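Local coordinates for protein yhhW (Escherichia coli, PDB 1TQ5) that oxidises the flavonoid quercetin with molecular oxygen in vitro, as a metal-dependent quercetin 2,3-dioxygenase of the pirin family whose physiological role is unknown, at residues A[46-51]-A[110-115]. Residues are numbered along the deposited sequence; the frame is centred on the assembly and turned at random.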
# COMPACT_ATOMS: atom_id res chain seq x y z
N ASP A 46 4.30 8.96 -1.68
CA ASP A 46 4.18 10.33 -2.19
C ASP A 46 3.96 11.44 -1.17
O ASP A 46 3.20 11.29 -0.21
CB ASP A 46 3.04 10.44 -3.21
CG ASP A 46 3.15 9.43 -4.33
OD1 ASP A 46 4.28 9.07 -4.70
OD2 ASP A 46 2.09 9.01 -4.86
N VAL A 47 4.62 12.56 -1.41
CA VAL A 47 4.49 13.74 -0.56
C VAL A 47 4.09 14.86 -1.51
O VAL A 47 4.85 15.20 -2.43
CB VAL A 47 5.80 14.08 0.14
CG1 VAL A 47 5.72 15.45 0.77
CG2 VAL A 47 6.09 13.03 1.21
N ILE A 48 2.91 15.42 -1.28
CA ILE A 48 2.36 16.46 -2.13
C ILE A 48 2.21 17.81 -1.44
O ILE A 48 1.71 17.91 -0.32
CB ILE A 48 0.97 16.03 -2.66
CG1 ILE A 48 1.13 14.73 -3.47
CG2 ILE A 48 0.35 17.14 -3.51
CD1 ILE A 48 -0.19 14.17 -3.98
N GLU A 49 2.64 18.85 -2.15
CA GLU A 49 2.59 20.24 -1.69
C GLU A 49 1.15 20.73 -1.50
O GLU A 49 0.24 20.30 -2.20
CB GLU A 49 3.31 21.11 -2.73
CG GLU A 49 3.45 22.57 -2.41
CD GLU A 49 3.86 23.35 -3.64
OE1 GLU A 49 4.38 22.72 -4.58
OE2 GLU A 49 3.67 24.59 -3.67
N ALA A 50 0.95 21.65 -0.56
CA ALA A 50 -0.38 22.18 -0.31
C ALA A 50 -1.02 22.70 -1.60
O ALA A 50 -0.38 23.39 -2.39
CB ALA A 50 -0.31 23.31 0.72
N GLY A 51 -2.29 22.35 -1.80
CA GLY A 51 -3.02 22.81 -2.98
C GLY A 51 -2.70 22.13 -4.29
O GLY A 51 -3.32 22.43 -5.31
N GLU A 110 -0.87 23.02 4.39
CA GLU A 110 -0.28 21.81 4.94
C GLU A 110 -0.02 20.75 3.87
O GLU A 110 -0.83 20.56 2.96
CB GLU A 110 -1.20 21.24 6.02
CG GLU A 110 -0.57 20.21 6.93
CD GLU A 110 -1.55 19.68 7.96
OE1 GLU A 110 -2.14 20.51 8.69
OE2 GLU A 110 -1.73 18.45 8.05
N ARG A 111 1.11 20.05 3.97
CA ARG A 111 1.46 19.03 2.99
C ARG A 111 0.67 17.73 3.15
O ARG A 111 0.02 17.50 4.18
CB ARG A 111 2.96 18.70 3.06
CG ARG A 111 3.37 17.93 4.30
CD ARG A 111 4.83 17.47 4.21
NE ARG A 111 5.18 16.67 5.38
CZ ARG A 111 6.29 15.95 5.50
NH1 ARG A 111 6.51 15.27 6.61
NH2 ARG A 111 7.18 15.92 4.51
N LEU A 112 0.73 16.90 2.12
CA LEU A 112 0.04 15.62 2.12
C LEU A 112 1.06 14.50 1.93
O LEU A 112 1.92 14.56 1.06
CB LEU A 112 -1.00 15.58 0.99
CG LEU A 112 -1.59 14.22 0.59
CD1 LEU A 112 -2.39 13.61 1.72
CD2 LEU A 112 -2.48 14.43 -0.64
N HIS A 113 0.97 13.48 2.77
CA HIS A 113 1.87 12.34 2.68
C HIS A 113 1.03 11.07 2.59
O HIS A 113 0.24 10.77 3.48
CB HIS A 113 2.77 12.28 3.92
CG HIS A 113 3.82 11.21 3.85
ND1 HIS A 113 4.66 10.93 4.90
CD2 HIS A 113 4.17 10.37 2.85
CE1 HIS A 113 5.48 9.95 4.56
NE2 HIS A 113 5.20 9.59 3.32
N LEU A 114 1.19 10.33 1.50
CA LEU A 114 0.41 9.12 1.32
C LEU A 114 1.12 8.00 0.56
O LEU A 114 2.15 8.21 -0.09
CB LEU A 114 -0.90 9.44 0.60
CG LEU A 114 -0.80 10.05 -0.81
CD1 LEU A 114 -0.23 9.03 -1.78
CD2 LEU A 114 -2.18 10.48 -1.27
N TYR A 115 0.56 6.80 0.68
CA TYR A 115 1.05 5.64 -0.04
C TYR A 115 0.02 5.38 -1.13
O TYR A 115 -1.18 5.39 -0.87
CB TYR A 115 1.11 4.40 0.86
CG TYR A 115 2.43 4.16 1.55
CD1 TYR A 115 2.57 4.39 2.92
CD2 TYR A 115 3.54 3.70 0.84
CE1 TYR A 115 3.79 4.14 3.57
CE2 TYR A 115 4.75 3.45 1.48
CZ TYR A 115 4.87 3.68 2.84
OH TYR A 115 6.07 3.43 3.49
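Asp46 to Ile48 and Leu112 to Leu114 pair as neighbouring antiparallel strands in the N-terminal cupin domain of this bicupin, their short axes 4.6 Å apart at 157°. Asp46–Leu114 and Ile48–Leu112 are hydrogen-bonded pairs, each closed by two N-H...O bonds, such as Ile48 N to Leu112 O at 2.7 Å; between them, Val47 and His113 form a non-hydrogen-bonded pair. Strands 18-22 and 63-70 continue the sheet beyond them.

Beta-branched Val47 suits an extended strand, and on its face of the sheet CG2 lies 3.6 Å above the His113 ring plane, offset toward the rim, in a CH-pi contact. With CG anti to the backbone N (chi1 -174°), the His113 ring reaches back across the pair, and NE2 hydrogen-bonds Asp45 OD1. Were His113 replaced by an alanine, Val47 CG2 would probably lose the ring it packs against and Asp45 its imidazole partner. Arg111 NH2 lies near Val47 CG1, while its NE forms a salt bridge with Glu70.

The buried opposite face suits aliphatic residues: Ile48 and Leu112 lie side by side, pointing the same way, with Ile48 CD1 4.1 Å from Leu112 CD2. Leu114, whose side chain is about 6 Å from that of the probable metal ligand Glu103, sets CD1 3.8 Å from Asp46 CB. Asp46 is buried on this face too, and the hydrogen bond between its OD1 and Ser20 OG probably offsets part of the cost of burying the carboxylate.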